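Local coordinates for cadherin-23 (PDB 5VH2), which probably serves as a calcium-dependent adhesion protein in hearing, its chain of extracellular cadherin repeats taking part in mechanotransduction, at residues Y46-G51 and M81-T86; P6-Q11 and G95-Y100. The protein carries 1 engineered substitution. All coordinates share one frame; numbering follows the deposited sequence.

Contact 1 (Y46-G51 and M81-T86)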
loop_
_atom_site.group_PDB
_atom_site.type_symbol
_atom_site.label_atom_id
_atom_site.label_comp_id
_atom_site.label_asym_id
_atom_site.label_seq_id
_atom_site.Cartn_x
_atom_site.Cartn_y
_atom_site.Cartn_z
ATOM N N TYR A 46 12.475 -5.984 29.639
ATOM C CA TYR A 46 12.434 -6.244 28.207
ATOM C C TYR A 46 12.896 -5.038 27.370
ATOM O O TYR A 46 12.578 -3.858 27.690
ATOM C CB TYR A 46 11.027 -6.625 27.781
ATOM C CG TYR A 46 10.548 -7.919 28.386
ATOM C CD1 TYR A 46 11.080 -9.141 27.993
ATOM C CD2 TYR A 46 9.558 -7.920 29.363
ATOM C CE1 TYR A 46 10.647 -10.314 28.570
ATOM C CE2 TYR A 46 9.121 -9.090 29.942
ATOM C CZ TYR A 46 9.662 -10.273 29.551
ATOM O OH TYR A 46 9.162 -11.410 30.126
ATOM N N ARG A 47 13.582 -5.342 26.270
ATOM C CA ARG A 47 14.177 -4.308 25.440
ATOM C C ARG A 47 14.420 -4.814 24.010
ATOM O O ARG A 47 14.832 -5.963 23.806
ATOM C CB ARG A 47 15.503 -3.863 26.052
ATOM C CG ARG A 47 16.039 -2.628 25.347
ATOM C CD ARG A 47 17.504 -2.327 25.653
ATOM N NE ARG A 47 17.761 -0.948 26.086
ATOM C CZ ARG A 47 18.731 -0.597 26.946
ATOM N NH1 ARG A 47 19.573 -1.520 27.448
ATOM N NH2 ARG A 47 18.895 0.680 27.288
ATOM N N ILE A 48 14.172 -3.951 23.021
ATOM C CA ILE A 48 14.570 -4.199 21.635
ATOM C C ILE A 48 15.966 -3.663 21.362
ATOM O O ILE A 48 16.197 -2.496 21.562
ATOM C CB ILE A 48 13.584 -3.524 20.669
ATOM C CG1 ILE A 48 12.179 -4.151 20.836
ATOM C CG2 ILE A 48 14.039 -3.688 19.217
ATOM C CD1 ILE A 48 11.044 -3.318 20.327
ATOM N N LEU A 49 16.880 -4.514 20.893
ATOM C CA LEU A 49 18.277 -4.123 20.594
ATOM C C LEU A 49 18.468 -3.653 19.163
ATOM O O LEU A 49 19.373 -2.864 18.894
ATOM C CB LEU A 49 19.235 -5.293 20.827
ATOM C CG LEU A 49 19.264 -5.900 22.231
ATOM C CD1 LEU A 49 20.174 -7.108 22.270
ATOM C CD2 LEU A 49 19.671 -4.901 23.307
ATOM N N SER A 50 17.676 -4.201 18.233
ATOM C CA SER A 50 17.766 -3.814 16.819
ATOM C C SER A 50 16.536 -4.259 16.030
ATOM O O SER A 50 15.854 -5.213 16.419
ATOM C CB SER A 50 19.021 -4.437 16.166
ATOM O OG SER A 50 18.901 -5.858 16.062
ATOM N N GLY A 51 16.292 -3.603 14.895
ATOM C CA GLY A 51 15.466 -4.178 13.831
ATOM C C GLY A 51 14.052 -3.644 13.766
ATOM O O GLY A 51 13.291 -3.986 12.872
ATOM N N MET A 81 13.234 -8.253 14.689
ATOM C CA MET A 81 13.701 -7.469 15.834
ATOM C C MET A 81 14.445 -8.355 16.797
ATOM O O MET A 81 14.029 -9.481 17.040
ATOM C CB MET A 81 12.517 -6.868 16.587
ATOM C CG MET A 81 11.975 -5.611 15.981
ATOM S SD MET A 81 10.396 -5.151 16.632
ATOM C CE MET A 81 9.334 -6.361 15.843
ATOM N N ASN A 82 15.505 -7.819 17.396
ATOM C CA ASN A 82 16.273 -8.557 18.403
ATOM C C ASN A 82 15.854 -8.059 19.746
ATOM O O ASN A 82 15.932 -6.835 19.999
ATOM C CB ASN A 82 17.761 -8.279 18.268
ATOM C CG ASN A 82 18.426 -9.154 17.239
ATOM O OD1 ASN A 82 18.053 -9.154 16.089
ATOM N ND2 ASN A 82 19.438 -9.892 17.647
ATOM N N VAL A 83 15.463 -8.990 20.630
ATOM C CA VAL A 83 14.980 -8.602 21.963
ATOM C C VAL A 83 15.877 -9.196 23.046
ATOM O O VAL A 83 16.325 -10.347 22.924
ATOM C CB VAL A 83 13.530 -9.063 22.159
ATOM C CG1 VAL A 83 13.016 -8.705 23.539
ATOM C CG2 VAL A 83 12.627 -8.413 21.130
ATOM N N SER A 84 16.123 -8.426 24.105
ATOM C CA SER A 84 16.837 -8.933 25.278
ATOM C C SER A 84 15.924 -8.915 26.524
ATOM O O SER A 84 15.002 -8.065 26.652
ATOM C CB SER A 84 18.099 -8.118 25.530
ATOM O OG SER A 84 17.788 -6.839 26.075
ATOM N N ALA A 85 16.175 -9.860 27.435
ATOM C CA ALA A 85 15.587 -9.821 28.754
ATOM C C ALA A 85 16.729 -9.856 29.731
ATOM O O ALA A 85 17.528 -10.777 29.741
ATOM C CB ALA A 85 14.679 -11.008 28.961
ATOM N N THR A 86 16.788 -8.854 30.578
ATOM C CA THR A 86 17.864 -8.694 31.532
ATOM C C THR A 86 17.275 -8.885 32.925
ATOM O O THR A 86 16.293 -8.230 33.254
ATOM C CB THR A 86 18.406 -7.277 31.384
ATOM O OG1 THR A 86 18.813 -7.079 30.035
ATOM C CG2 THR A 86 19.562 -7.050 32.255
#
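Arg47 and Ser84 form a hydrogen-bonded antiparallel pair in which each residue gives and takes one backbone bond. Ser84 N donates to Arg47 O at 2.8 Å, almost straight at 163°, while the return bond from Arg47 N to Ser84 O is longer, 3.1 Å, and more bent at 137°. Asn82 O is satisfied by Leu49 N at 2.7 Å, and Asn82 N by Ser50 O at 2.8 Å. Leu49 and Ser50 therefore both serve Asn82, so the register slips by one residue after Ile48, a beta bulge at the end of edge strand 44-50. In the Greek-key sandwich of a cadherin repeat, this is the pairing of strands C and F. The alternate residues of 81-86, Met81, Val83 and Ala85, make their backbone bonds on the other flank, with Val99, Cys97 and Gly95.

Tyr46, Ile48, Val83 and Ala85 share the inner face. The Tyr46 ring brings CE1 to 4.1 Å from Ala85 CB, and its OH bonds to Ala33 N of the facing sheet. Ile48 has CG1 anti to its carbonyl carbon (chi1 -63°), and the extended second torsion then carries CD1 to 4.2 Å from Met81 SD, the two side chains crossing at a slant. At the bulge, Leu49 brings CD2 to 3.9 Å from Ser84 OG; on the outer face Ser50 OG and Asn82 OD1 stand 3.4 Å apart at an angle too poor for a bond.

Contact 2 (P6-Q11 and G95-Y100)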
loop_
_atom_site.group_PDB
_atom_site.type_symbol
_atom_site.label_atom_id
_atom_site.label_comp_id
_atom_site.label_asym_id
_atom_site.label_seq_id
_atom_site.Cartn_x
_atom_site.Cartn_y
_atom_site.Cartn_z
ATOM N N PRO A 6 17.525 -15.332 32.208
ATOM C CA PRO A 6 16.192 -15.456 31.618
ATOM C C PRO A 6 16.210 -16.235 30.318
ATOM O O PRO A 6 17.117 -16.069 29.504
ATOM C CB PRO A 6 15.758 -13.998 31.344
ATOM C CG PRO A 6 16.680 -13.168 32.157
ATOM C CD PRO A 6 17.989 -13.934 32.158
ATOM N N VAL A 7 15.201 -17.072 30.148
ATOM C CA VAL A 7 15.001 -17.800 28.910
ATOM C C VAL A 7 13.608 -17.426 28.400
ATOM O O VAL A 7 12.621 -17.583 29.137
ATOM C CB VAL A 7 15.052 -19.309 29.165
ATOM C CG1 VAL A 7 14.857 -20.075 27.868
ATOM C CG2 VAL A 7 16.370 -19.674 29.829
ATOM N N PHE A 8 13.536 -16.901 27.167
ATOM C CA PHE A 8 12.267 -16.653 26.504
ATOM C C PHE A 8 11.550 -17.969 26.243
ATOM O O PHE A 8 12.170 -19.018 26.169
ATOM C CB PHE A 8 12.464 -15.884 25.185
ATOM C CG PHE A 8 12.757 -14.416 25.386
ATOM C CD1 PHE A 8 11.730 -13.490 25.504
ATOM C CD2 PHE A 8 14.062 -13.967 25.470
ATOM C CE1 PHE A 8 12.009 -12.138 25.680
ATOM C CE2 PHE A 8 14.348 -12.618 25.638
ATOM C CZ PHE A 8 13.317 -11.701 25.754
ATOM N N THR A 9 10.222 -17.922 26.125
ATOM C CA THR A 9 9.454 -19.139 25.787
ATOM C C THR A 9 9.608 -19.564 24.340
ATOM O O THR A 9 9.209 -20.659 23.998
ATOM C CB THR A 9 7.964 -18.997 26.064
ATOM O OG1 THR A 9 7.434 -17.957 25.241
ATOM C CG2 THR A 9 7.733 -18.678 27.507
ATOM N N GLN A 10 10.123 -18.691 23.481
ATOM C CA GLN A 10 10.411 -19.066 22.070
ATOM C C GLN A 10 11.719 -18.415 21.589
ATOM O O GLN A 10 12.014 -17.283 22.000
ATOM C CB GLN A 10 9.259 -18.658 21.142
ATOM C CG GLN A 10 8.013 -19.476 21.312
ATOM C CD GLN A 10 6.931 -19.100 20.333
ATOM O OE1 GLN A 10 5.985 -18.383 20.671
ATOM N NE2 GLN A 10 7.005 -19.688 19.133
ATOM N N GLN A 11 12.483 -19.120 20.742
ATOM C CA GLN A 11 13.696 -18.580 20.111
ATOM C C GLN A 11 13.393 -17.470 19.082
ATOM O O GLN A 11 14.038 -16.419 19.086
ATOM C CB GLN A 11 14.503 -19.698 19.439
ATOM C CG GLN A 11 15.395 -20.434 20.416
ATOM C CD GLN A 11 16.472 -21.264 19.737
ATOM O OE1 GLN A 11 16.222 -22.403 19.419
ATOM N NE2 GLN A 11 17.686 -20.728 19.589
ATOM N N GLY A 95 19.020 -12.757 28.439
ATOM C CA GLY A 95 18.491 -13.800 27.549
ATOM C C GLY A 95 18.051 -13.170 26.237
ATOM O O GLY A 95 17.924 -11.951 26.150
ATOM N N PHE A 96 17.865 -13.978 25.193
ATOM C CA PHE A 96 17.717 -13.418 23.838
ATOM C C PHE A 96 16.716 -14.179 23.006
ATOM O O PHE A 96 16.587 -15.393 23.144
ATOM C CB PHE A 96 19.062 -13.417 23.104
ATOM C CG PHE A 96 20.156 -12.645 23.805
ATOM C CD1 PHE A 96 20.316 -11.266 23.598
ATOM C CD2 PHE A 96 21.032 -13.292 24.646
ATOM C CE1 PHE A 96 21.321 -10.573 24.233
ATOM C CE2 PHE A 96 22.060 -12.615 25.262
ATOM C CZ PHE A 96 22.210 -11.257 25.053
ATOM N N CYS A 97 16.007 -13.446 22.157
ATOM C CA CYS A 97 15.153 -14.021 21.100
ATOM C C CYS A 97 15.118 -13.040 19.921
ATOM O O CYS A 97 15.663 -11.919 20.002
ATOM C CB CYS A 97 13.727 -14.245 21.617
ATOM S SG CYS A 97 12.827 -12.741 22.047
ATOM N N SER A 98 14.432 -13.415 18.849
ATOM C CA SER A 98 14.052 -12.424 17.849
ATOM C C SER A 98 12.559 -12.476 17.559
ATOM O O SER A 98 11.868 -13.404 17.973
ATOM C CB SER A 98 14.892 -12.594 16.582
ATOM O OG SER A 98 16.269 -12.352 16.853
ATOM N N VAL A 99 12.047 -11.456 16.887
ATOM C CA VAL A 99 10.629 -11.353 16.604
ATOM C C VAL A 99 10.439 -11.030 15.126
ATOM O O VAL A 99 10.963 -10.020 14.628
ATOM C CB VAL A 99 9.966 -10.273 17.479
ATOM C CG1 VAL A 99 8.467 -10.160 17.175
ATOM C CG2 VAL A 99 10.156 -10.609 18.950
ATOM N N TYR A 100 9.745 -11.921 14.416
ATOM C CA TYR A 100 9.579 -11.803 12.965
ATOM C C TYR A 100 8.173 -11.293 12.744
ATOM O O TYR A 100 7.188 -11.952 13.150
ATOM C CB TYR A 100 9.804 -13.177 12.308
ATOM C CG TYR A 100 9.653 -13.285 10.786
ATOM C CD1 TYR A 100 10.441 -12.512 9.917
ATOM C CD2 TYR A 100 8.832 -14.268 10.222
ATOM C CE1 TYR A 100 10.326 -12.639 8.532
ATOM C CE2 TYR A 100 8.708 -14.412 8.848
ATOM C CZ TYR A 100 9.453 -13.579 7.994
ATOM O OH TYR A 100 9.341 -13.684 6.602
#
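Phe8 and Cys97 meet in a sulfur-aromatic contact: SG sits 3.5 Å from the centroid of the Phe8 ring and only 5° off its normal, squarely over one face. The sulfur lies between the backbone N and carbonyl carbon of Cys97 (chi1 65°), a rotamer that carries it above the ring centre, and Cys97 CB adds a CH-pi contact over the same face, 4.2 Å from the Phe8 centroid. At the ring edge, close to its plane, Gly95 O lies 3.7 Å from Phe8 CE2. Phe8 CD2 also comes to 3.6 Å from Phe96 C. Val31 and Ala33 of strand 27-34, in the sheet to which strand 7-8 belongs, and Val83 and Ala85 of the facing sheet also pack on this buried ring. Cutting Phe8 back to alanine takes away the ring, and the Cys97 sulfur would probably lose its aromatic partner, with a gap opening between Val83 and Val31.

Such a link is expected of the first strand of a cadherin repeat, which changes sheets part-way: strand 7-8 pairs with strand 27-34, and the chain then crosses over to run parallel to strand 94-104.

One hydrogen bond joins the two segments, at the end of that crossing: Ser98 N donates to Gln11 O at 3.0 Å and 160°. Further back, a CA-H...O contact joins Gly95 CA to Pro6 O at 3.3 Å, the carbonyl facing the side of Gly95 on which a side chain would have projected. Gln10 O approaches Cys97 CB, 3.5 Å away.

Overall arrangement
From the N terminus, 6-11 leaves the calcium site to which Glu4 belongs and is met again 84 residues later by 95-100, closing the long loop of contact 2. Within that loop, 81-86 returns to pair with 46-51 and closes the shorter loop of contact 1, so the two closures nest without crossing. They share a sheet: strands 78-87 and 94-104 are consecutive in the chain and lie side by side, joined by backbone bonds. Contact 1 adds the edge strand 44-50 to this sheet, whereas contact 2 brings in the segment that crosses from one sheet of the sandwich to the other.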